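Local coordinates for aminopeptidase C (Lactobacillus rhamnosus, PDB 4K7C), which probably removes amino-terminal residues from peptides as a cysteine aminopeptidase of the papain-like clan, working in an assembly of six identical chains, at residues S95-F100 and S158-T163; I154-V159 and T224-E229; T99-K104 and Y217-P222. All coordinates share one frame; numbering follows the deposited sequence.

Contact 1 (S95-F100 and S158-T163); sequences SQNYTF and SVMPET
Ser-95 and Asn-97 bring the start of helix 96-117 against the irregular loop 158-163, the CA atoms of Ser-95 and Met-160 lying 5.8 Å apart and those of Asn-97 and Glu-162 5.9 Å. Serine suits the first place because its short hydroxyl serves two ends: OG accepts from Tyr-98 N at 3.1 Å and donates to Met-160 O at 2.6 Å, meeting that oxygen in the carbonyl plane, on a lone pair. Asn-97 reaches one peptide further. Its CG lies opposite the backbone N (chi1 -168°), which carries ND2 out to Pro-161 O at 3.0 Å, where it is tilted 30° from the carbonyl plane; the same nitrogen also bonds Leu-219 O.

Glu-162 bends at chi2 (-77°), and its OE2 sits 2.7 Å from water 1, which accepts from Asn-97 N in the first turn and lies beside Met-160 O as well, tying loop to helix. Glu-162 OE1 is held by Ser-167 OG and by a salt bridge to Arg-69. The apolar side is filled by Met-160, here selenomethionine introduced for the derivative: its extended chain crosses Tyr-98 at about a right angle and sets SE 3.9 Å from Tyr-98 CD1, at the ring edge, a Met-aromatic contact. Tyr-98 OH, beyond it, bonds Tyr-152 O. The bond from Tyr-98 N to Ser-95 OG is the classic serine N-cap that closes the amino end of a helix.

Contact 2 (I154-V159 and T224-E229); sequences IVPKSV and TKFDFE
Val-155, Pro-156 and Val-159 pack on Phe-226 at the start of a two-stranded antiparallel sheet, strands 226-231 and 237-243, fastening it to the loop that follows helix 142-152. The tight part is wholly apolar. Val-159 lays CG1 over one face of the Phe-226 ring, 4.1 Å from the centroid and 22° off the normal, a CH-pi contact in which the methyl is shifted toward the rim. Farther out on the ring, Val-155 CG1 comes to 3.6 Å from Phe-226 CE1, and Pro-156 CD to 3.7 Å from CE2 of the same ring. The ring reaches all three because CG is placed between the backbone N and the carbonyl carbon (chi1 55°). An alanine here is likely to leave these aliphatic groups facing a gap, with the loop less firmly seated on the strand.

On the other side, Thr-224 and Lys-225, just before the strand, are exposed, and Asp-227 on the strand points away from the loop, its OD1 bonding the backbone N of Glu-242. Phe-228 returns to the apolar side, where Phe-248 and Tyr-252 meet it edge-to-face. There the compact, puckered ring of Pro-156 touches a second aromatic, its CG lying 3.8 Å from Phe-228 CE1.

Contact 3 (T99-K104 and Y217-P222); sequences TFFWDK and YTLGNP
Phe-101 and Leu-219 pack helix 96-117 against the carboxyl end of helix 197-219, with Pro-222 extending the contact into the loop beyond. Leucine suits the last turn because its fork straddles two neighbours: CD1 rests 3.7 Å from Phe-101 CA, against the backbone, while CD2 lies 4.0 Å from Phe-100 CD2. Leu-219 CB approaches the edge of the Phe-101 ring, 4.0 Å from Phe-101 CD1. Phe-100 also meets Arg-69 in a cation-pi contact.

Helix 197-219 ends here, and Gly-220 is the first residue to leave helical angles, with a positive phi (99°), a conformation in which a side chain would jam against the carbonyl oxygen of Leu-219. The turn lets the chain come back over Phe-101. Gly-220 O ends up buried with no hydrogen-bonding partner in the model, 3.4 Å from Phe-101 CE1.

Proline, with its compact ring and no N-H to satisfy, fits the apolar corner made by two aromatic side chains. Pro-222 CG stands over the middle of the Phe-101 ring, 3.5 Å from the centroid and 13° off the normal, a close CH-pi contact. Pro-222 CB turns to Trp-102, touching CZ2 at 3.6 Å. Phe-101 CD2 in turn sits over the centre of the Trp-102 ring system, 3.8 Å above its plane. Trp-102 stacks with Tyr-152 and packs against Leu-10 of the third subunit.

All three contacts are largely buried, yet their chemistry differs. Contact 1, at the amino end of helix 96-117, is mainly polar; contact 3, starting one turn further along the same helix, is apolar, and so is contact 2, between a loop and a strand. Loop residues 154-163 run through contacts 2 and 1 in succession, and Ser-95 N probably bonds Val-155 O between them. Contacts 1 and 3, with centres about 8 Å apart, are joined by Thr-163 OG1 bonding Thr-218 O. Contact 2 lies farthest from the chain's centre and has exposed residues just before its strand; contacts 1 and 2 border the second subunit, and all three come within reach of the third.

Contact 1 (S95-F100 and S158-T163)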
loop_
_atom_site.group_PDB
_atom_site.type_symbol
_atom_site.label_atom_id
_atom_site.label_comp_id
_atom_site.label_asym_id
_atom_site.label_seq_id
_atom_site.Cartn_x
_atom_site.Cartn_y
_atom_site.Cartn_z
ATOM N N SER A 95 -20.313 -11.795 -22.917
ATOM C CA SER A 95 -20.640 -10.566 -22.227
ATOM C C SER A 95 -21.702 -10.772 -21.140
ATOM O O SER A 95 -22.871 -10.935 -21.421
ATOM C CB SER A 95 -21.143 -9.526 -23.202
ATOM O OG SER A 95 -21.501 -8.345 -22.628
ATOM N N GLN A 96 -21.269 -10.652 -19.889
ATOM C CA GLN A 96 -22.267 -10.598 -18.791
ATOM C C GLN A 96 -23.020 -9.286 -18.680
ATOM O O GLN A 96 -24.053 -9.270 -18.082
ATOM C CB GLN A 96 -21.572 -10.943 -17.463
ATOM C CG GLN A 96 -20.692 -12.159 -17.564
ATOM C CD GLN A 96 -19.274 -11.878 -17.873
ATOM O OE1 GLN A 96 -18.886 -10.765 -18.268
ATOM N NE2 GLN A 96 -18.443 -12.960 -17.809
ATOM N N ASN A 97 -22.501 -8.191 -19.248
ATOM C CA ASN A 97 -23.166 -6.937 -19.267
ATOM C C ASN A 97 -24.400 -7.036 -20.234
ATOM O O ASN A 97 -25.427 -6.479 -19.917
ATOM C CB ASN A 97 -22.267 -5.843 -19.669
ATOM C CG ASN A 97 -22.864 -4.480 -19.420
ATOM O OD1 ASN A 97 -23.806 -4.320 -18.608
ATOM N ND2 ASN A 97 -22.299 -3.485 -20.027
ATOM N N TYR A 98 -24.246 -7.753 -21.337
ATOM C CA TYR A 98 -25.317 -7.955 -22.329
ATOM C C TYR A 98 -26.560 -8.525 -21.657
ATOM O O TYR A 98 -27.636 -7.944 -21.786
ATOM C CB TYR A 98 -24.828 -8.789 -23.545
ATOM C CG TYR A 98 -25.827 -8.830 -24.690
ATOM C CD1 TYR A 98 -25.974 -7.778 -25.602
ATOM C CD2 TYR A 98 -26.662 -9.912 -24.813
ATOM C CE1 TYR A 98 -26.911 -7.851 -26.641
ATOM C CE2 TYR A 98 -27.646 -9.954 -25.815
ATOM C CZ TYR A 98 -27.706 -8.955 -26.736
ATOM O OH TYR A 98 -28.666 -9.037 -27.794
ATOM N N THR A 99 -26.390 -9.615 -20.887
ATOM C CA THR A 99 -27.514 -10.230 -20.197
ATOM C C THR A 99 -28.003 -9.336 -19.107
ATOM O O THR A 99 -29.203 -9.271 -18.845
ATOM C CB THR A 99 -27.160 -11.623 -19.613
ATOM O OG1 THR A 99 -25.829 -11.569 -19.027
ATOM C CG2 THR A 99 -27.165 -12.661 -20.676
ATOM N N PHE A 100 -27.108 -8.499 -18.539
ATOM C CA PHE A 100 -27.480 -7.637 -17.412
ATOM C C PHE A 100 -28.402 -6.531 -17.918
ATOM O O PHE A 100 -29.438 -6.137 -17.289
ATOM C CB PHE A 100 -26.234 -7.015 -16.798
ATOM C CG PHE A 100 -26.417 -6.413 -15.403
ATOM C CD1 PHE A 100 -27.101 -7.064 -14.388
ATOM C CD2 PHE A 100 -25.776 -5.211 -15.078
ATOM C CE1 PHE A 100 -27.167 -6.548 -13.132
ATOM C CE2 PHE A 100 -25.828 -4.665 -13.793
ATOM C CZ PHE A 100 -26.519 -5.345 -12.811
ATOM N N SER A 158 -15.859 -8.889 -25.434
ATOM C CA SER A 158 -15.238 -7.764 -26.128
ATOM C C SER A 158 -16.205 -6.888 -26.862
ATOM O O SER A 158 -15.903 -5.767 -27.104
ATOM C CB SER A 158 -14.171 -8.241 -27.131
ATOM O OG SER A 158 -14.763 -9.013 -28.161
ATOM N N VAL A 159 -17.396 -7.420 -27.181
ATOM C CA VAL A 159 -18.373 -6.708 -27.992
ATOM C C VAL A 159 -19.352 -5.868 -27.176
ATOM O O VAL A 159 -19.898 -4.856 -27.695
ATOM C CB VAL A 159 -19.113 -7.741 -28.894
ATOM C CG1 VAL A 159 -20.275 -7.106 -29.636
ATOM C CG2 VAL A 159 -18.152 -8.325 -29.924
HETATM N N MSE A 160 -19.556 -6.229 -25.921
HETATM C CA MSE A 160 -20.288 -5.420 -24.957
HETATM C C MSE A 160 -19.541 -5.498 -23.597
HETATM O O MSE A 160 -19.891 -6.319 -22.729
HETATM C CB MSE A 160 -21.736 -5.761 -24.708
HETATM C CG MSE A 160 -22.311 -4.551 -24.073
HETATM SE SE MSE A 160 -24.271 -4.750 -23.816
HETATM C CE MSE A 160 -24.740 -2.967 -23.212
ATOM N N PRO A 161 -18.474 -4.720 -23.490
ATOM C CA PRO A 161 -17.645 -4.723 -22.294
ATOM C C PRO A 161 -18.361 -4.211 -21.047
ATOM O O PRO A 161 -19.446 -3.521 -21.102
ATOM C CB PRO A 161 -16.489 -3.763 -22.645
ATOM C CG PRO A 161 -16.554 -3.475 -24.078
ATOM C CD PRO A 161 -17.983 -3.769 -24.493
ATOM N N GLU A 162 -17.757 -4.497 -19.914
ATOM C CA GLU A 162 -18.189 -3.905 -18.669
ATOM C C GLU A 162 -18.107 -2.358 -18.664
ATOM O O GLU A 162 -17.257 -1.713 -19.301
ATOM C CB GLU A 162 -17.369 -4.482 -17.448
ATOM C CG GLU A 162 -17.523 -5.987 -17.331
ATOM C CD GLU A 162 -18.869 -6.328 -16.730
ATOM O OE1 GLU A 162 -19.150 -5.776 -15.635
ATOM O OE2 GLU A 162 -19.611 -7.140 -17.358
ATOM N N THR A 163 -18.968 -1.794 -17.853
ATOM C CA THR A 163 -18.960 -0.389 -17.493
ATOM C C THR A 163 -18.812 -0.252 -15.949
ATOM O O THR A 163 -18.662 -1.233 -15.239
ATOM C CB THR A 163 -20.241 0.289 -17.908
ATOM O OG1 THR A 163 -21.293 -0.228 -17.106
ATOM C CG2 THR A 163 -20.556 0.101 -19.476
HETATM O O HOH W 1 -19.515 -7.812 -20.017
#

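Contact 2 (I154-V159 and T224-E229)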
loop_
_atom_site.group_PDB
_atom_site.type_symbol
_atom_site.label_atom_id
_atom_site.label_comp_id
_atom_site.label_asym_id
_atom_site.label_seq_id
_atom_site.Cartn_x
_atom_site.Cartn_y
_atom_site.Cartn_z
ATOM N N ILE A 154 -26.702 -13.613 -27.475
ATOM C CA ILE A 154 -25.543 -13.331 -26.643
ATOM C C ILE A 154 -24.450 -12.798 -27.556
ATOM O O ILE A 154 -24.467 -12.980 -28.787
ATOM C CB ILE A 154 -25.111 -14.584 -25.780
ATOM C CG1 ILE A 154 -24.220 -14.190 -24.553
ATOM C CG2 ILE A 154 -24.429 -15.679 -26.609
ATOM C CD1 ILE A 154 -24.800 -13.110 -23.642
ATOM N N VAL A 155 -23.478 -12.148 -26.947
ATOM C CA VAL A 155 -22.304 -11.628 -27.614
ATOM C C VAL A 155 -20.995 -11.930 -26.835
ATOM O O VAL A 155 -21.035 -12.113 -25.602
ATOM C CB VAL A 155 -22.424 -10.110 -27.902
ATOM C CG1 VAL A 155 -23.686 -9.812 -28.688
ATOM C CG2 VAL A 155 -22.343 -9.252 -26.645
ATOM N N PRO A 156 -19.869 -11.954 -27.542
ATOM C CA PRO A 156 -18.572 -11.946 -26.866
ATOM C C PRO A 156 -18.472 -10.778 -25.894
ATOM O O PRO A 156 -18.950 -9.692 -26.106
ATOM C CB PRO A 156 -17.600 -11.738 -28.007
ATOM C CG PRO A 156 -18.293 -12.301 -29.202
ATOM C CD PRO A 156 -19.671 -11.760 -29.008
ATOM N N LYS A 157 -17.729 -11.006 -24.832
ATOM C CA LYS A 157 -17.410 -9.969 -23.886
ATOM C C LYS A 157 -16.792 -8.723 -24.519
ATOM O O LYS A 157 -17.176 -7.611 -24.202
ATOM C CB LYS A 157 -16.533 -10.558 -22.735
ATOM C CG LYS A 157 -16.468 -9.572 -21.529
ATOM C CD LYS A 157 -15.402 -9.999 -20.557
ATOM C CE LYS A 157 -15.333 -9.114 -19.375
ATOM N NZ LYS A 157 -16.707 -9.170 -18.765
ATOM N N SER A 158 -15.859 -8.889 -25.434
ATOM C CA SER A 158 -15.238 -7.764 -26.128
ATOM C C SER A 158 -16.205 -6.888 -26.862
ATOM O O SER A 158 -15.903 -5.767 -27.104
ATOM C CB SER A 158 -14.171 -8.241 -27.131
ATOM O OG SER A 158 -14.763 -9.013 -28.161
ATOM N N VAL A 159 -17.396 -7.420 -27.181
ATOM C CA VAL A 159 -18.373 -6.708 -27.992
ATOM C C VAL A 159 -19.352 -5.868 -27.176
ATOM O O VAL A 159 -19.898 -4.856 -27.695
ATOM C CB VAL A 159 -19.113 -7.741 -28.894
ATOM C CG1 VAL A 159 -20.275 -7.106 -29.636
ATOM C CG2 VAL A 159 -18.152 -8.325 -29.924
ATOM N N THR A 224 -26.452 -4.799 -32.037
ATOM C CA THR A 224 -27.347 -5.498 -32.921
ATOM C C THR A 224 -26.625 -6.256 -34.087
ATOM O O THR A 224 -27.142 -7.221 -34.645
ATOM C CB THR A 224 -28.348 -4.494 -33.557
ATOM O OG1 THR A 224 -27.628 -3.396 -34.146
ATOM C CG2 THR A 224 -29.346 -3.960 -32.489
ATOM N N LYS A 225 -25.454 -5.826 -34.446
ATOM C CA LYS A 225 -24.700 -6.399 -35.552
ATOM C C LYS A 225 -23.208 -6.197 -35.302
ATOM O O LYS A 225 -22.776 -5.062 -34.988
ATOM C CB LYS A 225 -25.101 -5.661 -36.815
ATOM C CG LYS A 225 -24.340 -6.108 -38.038
ATOM C CD LYS A 225 -24.986 -5.581 -39.300
ATOM C CE LYS A 225 -24.062 -4.605 -39.993
ATOM N NZ LYS A 225 -24.679 -4.274 -41.299
ATOM N N PHE A 226 -22.394 -7.246 -35.425
ATOM C CA PHE A 226 -20.941 -7.035 -35.212
ATOM C C PHE A 226 -20.128 -8.071 -35.974
ATOM O O PHE A 226 -20.632 -9.168 -36.330
ATOM C CB PHE A 226 -20.635 -7.169 -33.714
ATOM C CG PHE A 226 -21.101 -8.499 -33.118
ATOM C CD1 PHE A 226 -22.411 -8.676 -32.725
ATOM C CD2 PHE A 226 -20.263 -9.512 -33.000
ATOM C CE1 PHE A 226 -22.856 -9.900 -32.211
ATOM C CE2 PHE A 226 -20.644 -10.731 -32.461
ATOM C CZ PHE A 226 -21.969 -10.940 -32.060
ATOM N N ASP A 227 -18.856 -7.764 -36.159
ATOM C CA ASP A 227 -17.862 -8.727 -36.637
ATOM C C ASP A 227 -17.130 -9.367 -35.470
ATOM O O ASP A 227 -16.908 -8.702 -34.443
ATOM C CB ASP A 227 -16.854 -8.042 -37.521
ATOM C CG ASP A 227 -17.405 -7.579 -38.819
ATOM O OD1 ASP A 227 -18.583 -7.817 -39.200
ATOM O OD2 ASP A 227 -16.567 -6.976 -39.531
ATOM N N PHE A 228 -16.795 -10.642 -35.602
ATOM C CA PHE A 228 -16.087 -11.399 -34.572
ATOM C C PHE A 228 -14.749 -11.842 -35.176
ATOM O O PHE A 228 -14.760 -12.559 -36.175
ATOM C CB PHE A 228 -16.928 -12.578 -34.223
ATOM C CG PHE A 228 -16.370 -13.481 -33.132
ATOM C CD1 PHE A 228 -15.734 -12.958 -32.013
ATOM C CD2 PHE A 228 -16.574 -14.822 -33.204
ATOM C CE1 PHE A 228 -15.244 -13.789 -31.021
ATOM C CE2 PHE A 228 -16.158 -15.668 -32.185
ATOM C CZ PHE A 228 -15.487 -15.141 -31.094
ATOM N N GLU A 229 -13.613 -11.373 -34.627
ATOM C CA GLU A 229 -12.298 -11.752 -35.075
ATOM C C GLU A 229 -11.542 -12.375 -33.861
ATOM O O GLU A 229 -11.653 -11.844 -32.766
ATOM C CB GLU A 229 -11.509 -10.495 -35.477
ATOM C CG GLU A 229 -11.965 -9.770 -36.725
ATOM C CD GLU A 229 -11.054 -8.606 -37.109
ATOM O OE1 GLU A 229 -9.994 -8.842 -37.712
ATOM O OE2 GLU A 229 -11.495 -7.423 -36.950
#

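Contact 3 (T99-K104 and Y217-P222)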
loop_
_atom_site.group_PDB
_atom_site.type_symbol
_atom_site.label_atom_id
_atom_site.label_comp_id
_atom_site.label_asym_id
_atom_site.label_seq_id
_atom_site.Cartn_x
_atom_site.Cartn_y
_atom_site.Cartn_z
ATOM N N THR A 99 -26.390 -9.615 -20.887
ATOM C CA THR A 99 -27.514 -10.230 -20.197
ATOM C C THR A 99 -28.003 -9.336 -19.107
ATOM O O THR A 99 -29.203 -9.271 -18.845
ATOM C CB THR A 99 -27.160 -11.623 -19.613
ATOM O OG1 THR A 99 -25.829 -11.569 -19.027
ATOM C CG2 THR A 99 -27.165 -12.661 -20.676
ATOM N N PHE A 100 -27.108 -8.499 -18.539
ATOM C CA PHE A 100 -27.480 -7.637 -17.412
ATOM C C PHE A 100 -28.402 -6.531 -17.918
ATOM O O PHE A 100 -29.438 -6.137 -17.289
ATOM C CB PHE A 100 -26.234 -7.015 -16.798
ATOM C CG PHE A 100 -26.417 -6.413 -15.403
ATOM C CD1 PHE A 100 -27.101 -7.064 -14.388
ATOM C CD2 PHE A 100 -25.776 -5.211 -15.078
ATOM C CE1 PHE A 100 -27.167 -6.548 -13.132
ATOM C CE2 PHE A 100 -25.828 -4.665 -13.793
ATOM C CZ PHE A 100 -26.519 -5.345 -12.811
ATOM N N PHE A 101 -28.044 -5.982 -19.055
ATOM C CA PHE A 101 -28.888 -4.947 -19.658
ATOM C C PHE A 101 -30.370 -5.409 -19.858
ATOM O O PHE A 101 -31.281 -4.768 -19.398
ATOM C CB PHE A 101 -28.228 -4.432 -20.987
ATOM C CG PHE A 101 -29.018 -3.283 -21.654
ATOM C CD1 PHE A 101 -28.615 -1.966 -21.602
ATOM C CD2 PHE A 101 -30.208 -3.571 -22.301
ATOM C CE1 PHE A 101 -29.365 -0.973 -22.233
ATOM C CE2 PHE A 101 -30.966 -2.584 -22.888
ATOM C CZ PHE A 101 -30.580 -1.284 -22.808
ATOM N N TRP A 102 -30.548 -6.520 -20.593
ATOM C CA TRP A 102 -31.843 -7.041 -20.981
ATOM C C TRP A 102 -32.602 -7.566 -19.771
ATOM O O TRP A 102 -33.802 -7.341 -19.646
ATOM C CB TRP A 102 -31.672 -8.092 -22.028
ATOM C CG TRP A 102 -31.189 -7.516 -23.323
ATOM C CD1 TRP A 102 -30.065 -7.857 -24.022
ATOM C CD2 TRP A 102 -31.835 -6.494 -24.087
ATOM N NE1 TRP A 102 -29.988 -7.109 -25.177
ATOM C CE2 TRP A 102 -31.058 -6.271 -25.235
ATOM C CE3 TRP A 102 -32.993 -5.757 -23.919
ATOM C CZ2 TRP A 102 -31.420 -5.309 -26.253
ATOM C CZ3 TRP A 102 -33.345 -4.785 -24.884
ATOM C CH2 TRP A 102 -32.559 -4.560 -26.024
ATOM N N ASP A 103 -31.877 -8.111 -18.803
ATOM C CA ASP A 103 -32.486 -8.533 -17.574
ATOM C C ASP A 103 -33.148 -7.354 -16.824
ATOM O O ASP A 103 -34.365 -7.351 -16.432
ATOM C CB ASP A 103 -31.485 -9.255 -16.669
ATOM C CG ASP A 103 -32.135 -9.785 -15.417
ATOM O OD1 ASP A 103 -33.100 -10.577 -15.557
ATOM O OD2 ASP A 103 -31.659 -9.404 -14.260
ATOM N N LYS A 104 -32.405 -6.308 -16.551
ATOM C CA LYS A 104 -32.938 -5.103 -15.945
ATOM C C LYS A 104 -34.072 -4.447 -16.677
ATOM O O LYS A 104 -35.012 -3.972 -16.106
ATOM C CB LYS A 104 -31.815 -4.080 -15.760
ATOM C CG LYS A 104 -30.750 -4.422 -14.750
ATOM C CD LYS A 104 -30.742 -3.459 -13.608
ATOM C CE LYS A 104 -29.836 -3.837 -12.409
ATOM N NZ LYS A 104 -30.180 -5.087 -11.697
ATOM N N TYR A 217 -27.431 4.629 -20.563
ATOM C CA TYR A 217 -26.385 5.504 -19.977
ATOM C C TYR A 217 -25.443 4.727 -19.024
ATOM O O TYR A 217 -24.232 4.990 -18.989
ATOM C CB TYR A 217 -26.983 6.633 -19.193
ATOM C CG TYR A 217 -27.468 7.810 -20.002
ATOM C CD1 TYR A 217 -27.659 7.730 -21.390
ATOM C CD2 TYR A 217 -27.867 8.962 -19.372
ATOM C CE1 TYR A 217 -28.162 8.811 -22.144
ATOM C CE2 TYR A 217 -28.336 10.049 -20.110
ATOM C CZ TYR A 217 -28.518 9.963 -21.479
ATOM O OH TYR A 217 -28.973 11.073 -22.138
ATOM N N THR A 218 -26.005 3.857 -18.207
ATOM C CA THR A 218 -25.206 3.074 -17.236
ATOM C C THR A 218 -24.397 1.949 -17.805
ATOM O O THR A 218 -23.314 1.669 -17.324
ATOM C CB THR A 218 -26.040 2.585 -16.046
ATOM O OG1 THR A 218 -27.239 1.905 -16.438
ATOM C CG2 THR A 218 -26.380 3.787 -15.174
ATOM N N LEU A 219 -24.972 1.267 -18.799
ATOM C CA LEU A 219 -24.486 -0.023 -19.261
ATOM C C LEU A 219 -24.015 -0.049 -20.713
ATOM O O LEU A 219 -23.244 -0.968 -21.058
ATOM C CB LEU A 219 -25.601 -1.044 -19.085
ATOM C CG LEU A 219 -26.137 -1.254 -17.650
ATOM C CD1 LEU A 219 -27.186 -2.341 -17.660
ATOM C CD2 LEU A 219 -25.010 -1.591 -16.657
ATOM N N GLY A 220 -24.404 0.962 -21.482
ATOM C CA GLY A 220 -24.106 1.060 -22.943
ATOM C C GLY A 220 -25.307 0.614 -23.810
ATOM O O GLY A 220 -26.355 0.156 -23.358
ATOM N N ASN A 221 -25.102 0.781 -25.108
ATOM C CA ASN A 221 -26.085 0.368 -26.087
ATOM C C ASN A 221 -25.889 -1.094 -26.416
ATOM O O ASN A 221 -24.791 -1.543 -26.816
ATOM C CB ASN A 221 -25.888 1.114 -27.371
ATOM C CG ASN A 221 -26.051 2.604 -27.256
ATOM O OD1 ASN A 221 -26.950 3.149 -26.570
ATOM N ND2 ASN A 221 -25.083 3.277 -27.814
ATOM N N PRO A 222 -26.945 -1.864 -26.315
ATOM C CA PRO A 222 -26.792 -3.266 -26.749
ATOM C C PRO A 222 -26.525 -3.392 -28.208
ATOM O O PRO A 222 -27.203 -2.730 -29.046
ATOM C CB PRO A 222 -28.144 -3.876 -26.423
ATOM C CG PRO A 222 -28.799 -2.937 -25.527
ATOM C CD PRO A 222 -28.327 -1.556 -25.901
#